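Local coordinates for enoyl-acyl carrier protein reductase (Uncultured bacterium, PDB 6KIA) that probably reduces enoyl-acyl carrier protein with NADH in fatty acid synthesis, and confers resistance to triclosan, at residues A[144-149]-A[224-229]; A[250-255]-A[310-315]; A[305-310]-A[344-349]. All coordinates share one frame; numbering follows the deposited sequence.

Overall arrangement
Interaction 1 lies on one side of the molecule, its centre 42 Å from that of interaction 2 and 46 Å from that of interaction 3, with the centre of the chain between interactions 1 and 3. It joins segments of helices 120-146 and 221-229 next to the largely parallel Rossmann-type sheet. Interactions 2 and 3 are neighbours, 9 Å apart between centres; they share Leu310 and helix 309-315, which meets the hairpin strand 251-255 in interaction 2, while the residues leading into it meet helix 339-351 in interaction 3. A probable hydrogen bond also joins OG of Ser305 to OE1 of Gln255 (2.7 Å). The Phe307 side chain is about 13 Å from the bound NADH.

Interaction 1: A[144-149]-A[224-229]; sequences ELDGMI and RARLEK
Arg226 reaches from helix 221-229 to residues 146-149 and holds two acceptors at the edge of its guanidinium group. On one side NE and NH2 both donate to OD1 of Asp146, a side-on salt bridge in which NH2 lies 2.9 Å from OD1 and NE of Arg226 3.1 Å from the same oxygen. Both nitrogens approach from one face of the carboxylate, and the two planes stand nearly perpendicular, 83° apart. At the other side the backbone O of Ile149 is gripped end-on, NH1 and NH2 of Arg226 each 2.9 Å from O of Ile149. NH2 thus serves both acceptors, and the flat group is fixed against rotation by four bonds close to its own plane. Just beyond the segment, Asp151 adds a second carboxylate through a salt bridge to NH1 of Arg226. The Arg226 chain is extended except for a bend at chi3 (67°), which turns the guanidinium across the type I turn from Asp146 to Ile149. From this turn the chain goes on towards strand 155-159 of the largely parallel sheet in the Rossmann-type part of the enzyme. Beside the polar grip, CG2 of Ile149 packs 3.8 Å from CD1 of Leu227, and CD2 of Leu227 is almost as near; the long directions of the two side chains are roughly at right angles. Ile149 also touches Val21 of strand 21-25 and Leu227 touches Ala155 of strand 155-159, so this apolar pair rests against the sheet.

Interaction 2: A[250-255]-A[310-315]; sequences DKYQWQ and LKALKK
Lys315 and Asp250 form a weak salt bridge, with NZ of Lys315 3.4 Å from OD1 of Asp250. Both residues are exposed, and at this length the attraction probably contributes little more than a loose electrostatic tether. The ammonium arrives there because the lysine chain is fully extended from CB to CE and then bends at its last torsion (chi4 69°), bringing NZ round to the carboxylate. On its way the aliphatic part of Lys315 runs alongside the Tyr252 ring, the two side chains pointing opposite ways. CD of Lys315 comes within 3.6 Å of OH of Tyr252, and CE of Lys315 lies 3.8 Å from CE2 of that ring, approaching it obliquely. From helix 309-315, CB of Ala312 meets the ring at its edge, close to the ring plane, 3.6 Å from OH and 4.1 Å from CE1 of Tyr252. The phenol end is therefore wedged between a methyl group and a lysine chain one helical turn apart. Its hydroxyl is hydrogen-bonded to OE2 of Glu316, the residue next after Lys315, so a polar bond holds the ring here as well. Around this contact, Tyr252 also touches Asp427 and Ala312 touches Ala430 of helix 426-436, while Leu247 of the partner strand lies against both Tyr252 and Lys315. The arrangement is that of a two-stranded antiparallel beta hairpin, strands 244-248 and 251-255, laid on a helix: Asp250 belongs to the connecting turn, and Tyr252 is the strand residue that reaches across to helix 309-315.

Interaction 3: A[305-310]-A[344-349]; sequences SLFPLL and QKIDDY
A type I turn from Leu306 to Leu309 leads into helix 309-315, and its two central residues, Phe307 and Pro308, pack against Ile346 of helix 339-351. The contact is wholly apolar and buried, and within 344-349 Ile346 makes it by dividing its branches between the two partners. With CG1 anti to the carbonyl carbon (chi1 -61°) and CG2 anti to the backbone N, the longer branch goes to the phenylalanine and the methyl branch to the proline. CD1 of Ile346 lies 3.6 Å from CD2 of Phe307, meeting the ring obliquely, and CG1 of Ile346 follows at 3.9 Å from the same carbon. CG2 of Ile346 approaches the proline ring at CG of Pro308, 3.7 Å away, with CD of Pro308 4.0 Å from that methyl carbon. Both turn residues lie crosswise to the isoleucine. The CA atoms of Phe307 and Ile346, the nearest pair across the segments, are 7.4 Å apart. Ile383 of helix 370-385 touches both Phe307 and Ile346. Phe307 also touches Leu342 and Leu343 of helix 339-351 and Thr395 of helix 394-413, so the turn from Leu306 to Leu309 packs against helices 339-351, 370-385 and 394-413.

Interaction 1: A[144-149]-A[224-229]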
loop_
_atom_site.group_PDB
_atom_site.type_symbol
_atom_site.label_atom_id
_atom_site.label_comp_id
_atom_site.label_asym_id
_atom_site.label_seq_id
_atom_site.Cartn_x
_atom_site.Cartn_y
_atom_site.Cartn_z
ATOM N N GLU A 144 -23.630 -2.981 -11.647
ATOM C CA GLU A 144 -24.076 -1.600 -11.460
ATOM C C GLU A 144 -23.186 -0.581 -12.196
ATOM O O GLU A 144 -23.675 0.374 -12.810
ATOM C CB GLU A 144 -24.139 -1.266 -9.973
ATOM C CG GLU A 144 -24.889 0.009 -9.671
ATOM C CD GLU A 144 -25.159 0.186 -8.193
ATOM O OE1 GLU A 144 -25.378 -0.831 -7.506
ATOM O OE2 GLU A 144 -25.142 1.341 -7.719
ATOM N N LEU A 145 -21.878 -0.798 -12.151
ATOM C CA LEU A 145 -20.918 0.091 -12.779
ATOM C C LEU A 145 -21.061 0.095 -14.302
ATOM O O LEU A 145 -20.863 1.120 -14.945
ATOM C CB LEU A 145 -19.506 -0.333 -12.400
ATOM C CG LEU A 145 -18.367 0.567 -12.842
ATOM C CD1 LEU A 145 -18.431 1.932 -12.158
ATOM C CD2 LEU A 145 -17.058 -0.152 -12.557
ATOM N N ASP A 146 -21.377 -1.065 -14.872
ATOM C CA ASP A 146 -21.480 -1.185 -16.325
ATOM C C ASP A 146 -22.466 -0.157 -16.869
ATOM O O ASP A 146 -22.222 0.456 -17.902
ATOM C CB ASP A 146 -21.906 -2.603 -16.726
ATOM C CG ASP A 146 -21.981 -2.778 -18.226
ATOM O OD1 ASP A 146 -20.913 -2.809 -18.883
ATOM O OD2 ASP A 146 -23.108 -2.898 -18.744
ATOM N N GLY A 147 -23.554 0.059 -16.141
ATOM C CA GLY A 147 -24.567 1.014 -16.558
ATOM C C GLY A 147 -24.127 2.457 -16.453
ATOM O O GLY A 147 -24.760 3.353 -17.009
ATOM N N MET A 148 -23.027 2.683 -15.745
ATOM C CA MET A 148 -22.512 4.029 -15.511
ATOM C C MET A 148 -21.380 4.460 -16.451
ATOM O O MET A 148 -21.002 5.629 -16.459
ATOM C CB MET A 148 -21.993 4.145 -14.070
ATOM C CG MET A 148 -22.939 3.657 -13.005
ATOM S SD MET A 148 -22.115 3.920 -11.413
ATOM C CE MET A 148 -23.072 2.859 -10.347
ATOM N N ILE A 149 -20.811 3.524 -17.204
ATOM C CA ILE A 149 -19.693 3.834 -18.083
ATOM C C ILE A 149 -20.152 3.714 -19.547
ATOM O O ILE A 149 -20.399 2.613 -20.043
ATOM C CB ILE A 149 -18.473 2.914 -17.809
ATOM C CG1 ILE A 149 -18.163 2.860 -16.305
ATOM C CG2 ILE A 149 -17.243 3.370 -18.600
ATOM C CD1 ILE A 149 -17.055 1.897 -15.966
ATOM N N ARG A 224 -14.626 -4.127 -19.787
ATOM C CA ARG A 224 -13.384 -3.945 -20.541
ATOM C C ARG A 224 -13.600 -4.234 -22.031
ATOM O O ARG A 224 -13.207 -3.441 -22.890
ATOM C CB ARG A 224 -12.253 -4.818 -19.966
ATOM C CG ARG A 224 -10.932 -4.606 -20.667
ATOM C CD ARG A 224 -9.765 -5.318 -19.950
ATOM N NE ARG A 224 -9.861 -6.778 -20.002
ATOM C CZ ARG A 224 -10.183 -7.551 -18.966
ATOM N NH1 ARG A 224 -10.448 -7.009 -17.780
ATOM N NH2 ARG A 224 -10.245 -8.872 -19.114
ATOM N N ALA A 225 -14.165 -5.399 -22.320
ATOM C CA ALA A 225 -14.428 -5.788 -23.705
ATOM C C ALA A 225 -15.325 -4.777 -24.426
ATOM O O ALA A 225 -15.051 -4.390 -25.569
ATOM C CB ALA A 225 -15.050 -7.158 -23.749
ATOM N N ARG A 226 -16.381 -4.329 -23.754
ATOM C CA ARG A 226 -17.326 -3.442 -24.419
ATOM C C ARG A 226 -16.669 -2.083 -24.705
ATOM O O ARG A 226 -16.855 -1.497 -25.790
ATOM C CB ARG A 226 -18.612 -3.289 -23.587
ATOM C CG ARG A 226 -19.503 -2.103 -23.988
ATOM C CD ARG A 226 -20.774 -2.008 -23.153
ATOM N NE ARG A 226 -20.526 -1.687 -21.747
ATOM C CZ ARG A 226 -20.347 -0.450 -21.300
ATOM N NH1 ARG A 226 -20.368 0.567 -22.158
ATOM N NH2 ARG A 226 -20.130 -0.228 -20.007
ATOM N N LEU A 227 -15.861 -1.605 -23.759
ATOM C CA LEU A 227 -15.173 -0.336 -23.955
ATOM C C LEU A 227 -14.089 -0.415 -25.026
ATOM O O LEU A 227 -13.918 0.496 -25.827
ATOM C CB LEU A 227 -14.544 0.144 -22.628
ATOM C CG LEU A 227 -15.526 0.481 -21.494
ATOM C CD1 LEU A 227 -14.751 1.002 -20.280
ATOM C CD2 LEU A 227 -16.595 1.480 -21.918
ATOM N N GLU A 228 -13.334 -1.500 -25.013
ATOM C CA GLU A 228 -12.249 -1.684 -25.945
ATOM C C GLU A 228 -12.810 -1.799 -27.363
ATOM O O GLU A 228 -12.220 -1.289 -28.311
ATOM C CB GLU A 228 -11.419 -2.899 -25.530
ATOM C CG GLU A 228 -10.360 -2.492 -24.503
ATOM C CD GLU A 228 -9.490 -3.628 -24.017
ATOM O OE1 GLU A 228 -9.678 -4.773 -24.481
ATOM O OE2 GLU A 228 -8.614 -3.360 -23.160
ATOM N N LYS A 229 -13.972 -2.431 -27.483
ATOM C CA LYS A 229 -14.635 -2.561 -28.776
ATOM C C LYS A 229 -15.337 -1.270 -29.220
ATOM O O LYS A 229 -15.674 -1.129 -30.397
ATOM C CB LYS A 229 -15.628 -3.725 -28.735
ATOM C CG LYS A 229 -14.961 -5.074 -28.996
ATOM C CD LYS A 229 -15.865 -6.246 -28.656
ATOM C CE LYS A 229 -15.181 -7.571 -28.978
ATOM N NZ LYS A 229 -14.803 -7.679 -30.420
#

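Interaction 2: A[250-255]-A[310-315]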
loop_
_atom_site.group_PDB
_atom_site.type_symbol
_atom_site.label_atom_id
_atom_site.label_comp_id
_atom_site.label_asym_id
_atom_site.label_seq_id
_atom_site.Cartn_x
_atom_site.Cartn_y
_atom_site.Cartn_z
ATOM N N ASP A 250 25.296 8.937 -2.151
ATOM C CA ASP A 250 24.988 9.753 -3.335
ATOM C C ASP A 250 24.635 8.931 -4.583
ATOM O O ASP A 250 24.780 9.403 -5.706
ATOM C CB ASP A 250 26.147 10.711 -3.645
ATOM C CG ASP A 250 25.704 11.916 -4.473
ATOM O OD1 ASP A 250 24.577 12.415 -4.257
ATOM O OD2 ASP A 250 26.487 12.362 -5.339
ATOM N N LYS A 251 24.134 7.719 -4.374
ATOM C CA LYS A 251 23.656 6.883 -5.481
ATOM C C LYS A 251 22.280 6.342 -5.119
ATOM O O LYS A 251 22.031 6.047 -3.964
ATOM C CB LYS A 251 24.598 5.709 -5.758
ATOM C CG LYS A 251 25.975 6.071 -6.252
ATOM C CD LYS A 251 26.798 4.802 -6.421
ATOM C CE LYS A 251 26.770 3.964 -5.151
ATOM N NZ LYS A 251 27.355 2.615 -5.353
ATOM N N TYR A 252 21.368 6.234 -6.082
ATOM C CA TYR A 252 20.090 5.615 -5.755
ATOM C C TYR A 252 20.253 4.100 -5.685
ATOM O O TYR A 252 20.576 3.457 -6.687
ATOM C CB TYR A 252 19.019 6.012 -6.770
ATOM C CG TYR A 252 18.647 7.470 -6.701
ATOM C CD1 TYR A 252 17.774 7.942 -5.721
ATOM C CD2 TYR A 252 19.160 8.380 -7.616
ATOM C CE1 TYR A 252 17.418 9.267 -5.666
ATOM C CE2 TYR A 252 18.804 9.697 -7.574
ATOM C CZ TYR A 252 17.950 10.150 -6.593
ATOM O OH TYR A 252 17.616 11.484 -6.549
ATOM N N GLN A 253 20.046 3.540 -4.492
ATOM C CA GLN A 253 20.228 2.109 -4.243
ATOM C C GLN A 253 18.984 1.488 -3.629
ATOM O O GLN A 253 18.371 2.069 -2.717
ATOM C CB GLN A 253 21.429 1.856 -3.324
ATOM C CG GLN A 253 22.682 2.623 -3.751
ATOM C CD GLN A 253 23.959 2.045 -3.141
ATOM O OE1 GLN A 253 24.170 0.831 -3.148
ATOM N NE2 GLN A 253 24.792 2.910 -2.583
ATOM N N TRP A 254 18.625 0.312 -4.136
ATOM C CA TRP A 254 17.472 -0.408 -3.633
ATOM C C TRP A 254 17.691 -0.814 -2.194
ATOM O O TRP A 254 18.769 -1.294 -1.819
ATOM C CB TRP A 254 17.183 -1.650 -4.471
ATOM C CG TRP A 254 15.980 -2.397 -4.001
ATOM C CD1 TRP A 254 14.693 -2.177 -4.386
ATOM C CD2 TRP A 254 15.939 -3.489 -3.065
ATOM N NE1 TRP A 254 13.850 -3.057 -3.753
ATOM C CE2 TRP A 254 14.585 -3.871 -2.933
ATOM C CE3 TRP A 254 16.913 -4.173 -2.320
ATOM C CZ2 TRP A 254 14.172 -4.902 -2.092
ATOM C CZ3 TRP A 254 16.499 -5.220 -1.495
ATOM C CH2 TRP A 254 15.146 -5.568 -1.387
ATOM N N GLN A 255 16.662 -0.600 -1.383
ATOM C CA GLN A 255 16.673 -1.092 -0.025
ATOM C C GLN A 255 15.227 -1.383 0.345
ATOM O O GLN A 255 14.328 -1.236 -0.496
ATOM C CB GLN A 255 17.328 -0.077 0.919
ATOM C CG GLN A 255 16.775 1.343 0.819
ATOM C CD GLN A 255 15.447 1.502 1.554
ATOM O OE1 GLN A 255 15.394 1.476 2.790
ATOM N NE2 GLN A 255 14.365 1.639 0.788
ATOM N N LEU A 310 14.701 13.881 1.189
ATOM C CA LEU A 310 15.181 15.272 1.284
ATOM C C LEU A 310 16.404 15.522 0.384
ATOM O O LEU A 310 16.495 16.539 -0.328
ATOM C CB LEU A 310 15.504 15.635 2.730
ATOM C CG LEU A 310 14.295 15.953 3.608
ATOM C CD1 LEU A 310 14.615 15.884 5.091
ATOM C CD2 LEU A 310 13.702 17.312 3.237
ATOM N N LYS A 311 17.335 14.575 0.397
ATOM C CA LYS A 311 18.539 14.723 -0.401
ATOM C C LYS A 311 18.196 14.607 -1.881
ATOM O O LYS A 311 18.743 15.334 -2.715
ATOM C CB LYS A 311 19.568 13.668 0.021
ATOM C CG LYS A 311 20.120 13.915 1.401
ATOM C CD LYS A 311 21.225 12.936 1.735
ATOM C CE LYS A 311 21.863 13.259 3.068
ATOM N NZ LYS A 311 22.529 14.597 3.032
ATOM N N ALA A 312 17.190 13.786 -2.185
ATOM C CA ALA A 312 16.748 13.619 -3.567
ATOM C C ALA A 312 16.129 14.907 -4.061
ATOM O O ALA A 312 16.328 15.293 -5.234
ATOM C CB ALA A 312 15.763 12.441 -3.668
ATOM N N LEU A 313 15.427 15.610 -3.171
ATOM C CA LEU A 313 14.782 16.843 -3.608
ATOM C C LEU A 313 15.859 17.820 -4.054
ATOM O O LEU A 313 15.660 18.580 -5.006
ATOM C CB LEU A 313 13.928 17.476 -2.516
ATOM C CG LEU A 313 12.650 16.734 -2.150
ATOM C CD1 LEU A 313 11.875 17.486 -1.087
ATOM C CD2 LEU A 313 11.785 16.441 -3.377
ATOM N N LYS A 314 17.012 17.785 -3.387
ATOM C CA LYS A 314 18.080 18.706 -3.757
ATOM C C LYS A 314 18.773 18.219 -5.007
ATOM O O LYS A 314 19.114 19.012 -5.899
ATOM C CB LYS A 314 19.098 18.834 -2.602
ATOM C CG LYS A 314 18.613 19.673 -1.445
ATOM C CD LYS A 314 19.797 20.222 -0.658
ATOM C CE LYS A 314 19.426 21.462 0.131
ATOM N NZ LYS A 314 20.390 21.655 1.251
ATOM N N LYS A 315 18.929 16.909 -5.111
ATOM C CA LYS A 315 19.726 16.330 -6.177
ATOM C C LYS A 315 19.043 16.477 -7.540
ATOM O O LYS A 315 19.691 16.711 -8.571
ATOM C CB LYS A 315 19.970 14.856 -5.876
ATOM C CG LYS A 315 20.797 14.113 -6.895
ATOM C CD LYS A 315 20.982 12.658 -6.461
ATOM C CE LYS A 315 21.853 11.885 -7.431
ATOM N NZ LYS A 315 23.264 12.371 -7.363
#

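Interaction 3: A[305-310]-A[344-349]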
loop_
_atom_site.group_PDB
_atom_site.type_symbol
_atom_site.label_atom_id
_atom_site.label_comp_id
_atom_site.label_asym_id
_atom_site.label_seq_id
_atom_site.Cartn_x
_atom_site.Cartn_y
_atom_site.Cartn_z
ATOM N N SER A 305 13.357 4.758 5.910
ATOM C CA SER A 305 13.681 4.748 4.482
ATOM C C SER A 305 13.330 6.057 3.780
ATOM O O SER A 305 13.872 6.353 2.727
ATOM C CB SER A 305 12.964 3.595 3.787
ATOM O OG SER A 305 13.398 2.338 4.310
ATOM N N LEU A 306 12.468 6.854 4.395
ATOM C CA LEU A 306 11.890 8.014 3.726
ATOM C C LEU A 306 12.744 9.288 3.835
ATOM O O LEU A 306 12.749 10.112 2.918
ATOM C CB LEU A 306 10.485 8.262 4.298
ATOM C CG LEU A 306 9.661 9.450 3.799
ATOM C CD1 LEU A 306 9.374 9.330 2.299
ATOM C CD2 LEU A 306 8.365 9.467 4.601
ATOM N N PHE A 307 13.489 9.443 4.929
ATOM C CA PHE A 307 14.241 10.699 5.131
ATOM C C PHE A 307 15.174 11.126 3.983
ATOM O O PHE A 307 15.247 12.326 3.662
ATOM C CB PHE A 307 15.040 10.616 6.437
ATOM C CG PHE A 307 14.180 10.489 7.659
ATOM C CD1 PHE A 307 13.439 11.567 8.116
ATOM C CD2 PHE A 307 14.118 9.293 8.355
ATOM C CE1 PHE A 307 12.634 11.452 9.257
ATOM C CE2 PHE A 307 13.336 9.167 9.503
ATOM C CZ PHE A 307 12.599 10.237 9.963
ATOM N N PRO A 308 15.877 10.163 3.341
ATOM C CA PRO A 308 16.754 10.592 2.245
ATOM C C PRO A 308 16.020 11.196 1.040
ATOM O O PRO A 308 16.691 11.713 0.145
ATOM C CB PRO A 308 17.483 9.291 1.854
ATOM C CG PRO A 308 17.431 8.448 3.090
ATOM C CD PRO A 308 16.101 8.738 3.694
ATOM N N LEU A 309 14.687 11.156 1.014
ATOM C CA LEU A 309 13.950 11.901 -0.028
ATOM C C LEU A 309 14.363 13.371 -0.000
ATOM O O LEU A 309 14.404 14.036 -1.042
ATOM C CB LEU A 309 12.425 11.745 0.157
ATOM C CG LEU A 309 11.564 12.488 -0.868
ATOM C CD1 LEU A 309 11.752 11.857 -2.265
ATOM C CD2 LEU A 309 10.071 12.496 -0.467
ATOM N N LEU A 310 14.701 13.881 1.189
ATOM C CA LEU A 310 15.181 15.272 1.284
ATOM C C LEU A 310 16.404 15.522 0.384
ATOM O O LEU A 310 16.495 16.539 -0.328
ATOM C CB LEU A 310 15.504 15.635 2.730
ATOM C CG LEU A 310 14.295 15.953 3.608
ATOM C CD1 LEU A 310 14.615 15.884 5.091
ATOM C CD2 LEU A 310 13.702 17.312 3.237
ATOM N N GLN A 344 22.356 12.623 8.701
ATOM C CA GLN A 344 23.625 11.925 8.860
ATOM C C GLN A 344 23.418 10.632 9.643
ATOM O O GLN A 344 24.053 9.608 9.373
ATOM C CB GLN A 344 24.643 12.842 9.556
ATOM C CG GLN A 344 26.032 12.215 9.681
ATOM C CD GLN A 344 26.647 11.923 8.316
ATOM O OE1 GLN A 344 26.732 12.811 7.461
ATOM N NE2 GLN A 344 27.046 10.675 8.094
ATOM N N LYS A 345 22.478 10.639 10.577
ATOM C CA LYS A 345 22.216 9.434 11.326
ATOM C C LYS A 345 21.582 8.374 10.417
ATOM O O LYS A 345 21.852 7.159 10.544
ATOM C CB LYS A 345 21.306 9.766 12.515
ATOM C CG LYS A 345 20.814 8.581 13.309
ATOM C CD LYS A 345 20.098 9.079 14.558
ATOM C CE LYS A 345 21.035 9.910 15.448
ATOM N NZ LYS A 345 22.132 9.152 16.125
ATOM N N ILE A 346 20.783 8.831 9.450
ATOM C CA ILE A 346 20.265 7.898 8.449
ATOM C C ILE A 346 21.355 7.399 7.474
ATOM O O ILE A 346 21.408 6.209 7.121
ATOM C CB ILE A 346 19.112 8.533 7.652
ATOM C CG1 ILE A 346 17.966 8.899 8.597
ATOM C CG2 ILE A 346 18.645 7.566 6.516
ATOM C CD1 ILE A 346 17.216 7.685 9.153
ATOM N N ASP A 347 22.276 8.269 7.076
ATOM C CA ASP A 347 23.356 7.796 6.210
ATOM C C ASP A 347 24.223 6.752 6.952
ATOM O O ASP A 347 24.593 5.716 6.387
ATOM C CB ASP A 347 24.225 8.961 5.717
ATOM C CG ASP A 347 23.494 9.856 4.710
ATOM O OD1 ASP A 347 22.590 9.361 3.992
ATOM O OD2 ASP A 347 23.844 11.050 4.618
ATOM N N ASP A 348 24.507 7.022 8.218
ATOM C CA ASP A 348 25.248 6.092 9.061
ATOM C C ASP A 348 24.512 4.755 9.167
ATOM O O ASP A 348 25.129 3.682 9.148
ATOM C CB ASP A 348 25.473 6.692 10.454
ATOM C CG ASP A 348 26.538 7.792 10.464
ATOM O OD1 ASP A 348 27.287 7.922 9.475
ATOM O OD2 ASP A 348 26.591 8.554 11.458
ATOM N N TYR A 349 23.186 4.825 9.305
ATOM C CA TYR A 349 22.344 3.630 9.348
ATOM C C TYR A 349 22.520 2.786 8.080
ATOM O O TYR A 349 22.774 1.589 8.155
ATOM C CB TYR A 349 20.886 4.070 9.543
ATOM C CG TYR A 349 19.799 3.005 9.602
ATOM C CD1 TYR A 349 19.573 2.266 10.762
ATOM C CD2 TYR A 349 18.950 2.802 8.515
ATOM C CE1 TYR A 349 18.559 1.319 10.830
ATOM C CE2 TYR A 349 17.916 1.867 8.576
ATOM C CZ TYR A 349 17.733 1.120 9.730
ATOM O OH TYR A 349 16.720 0.189 9.790
#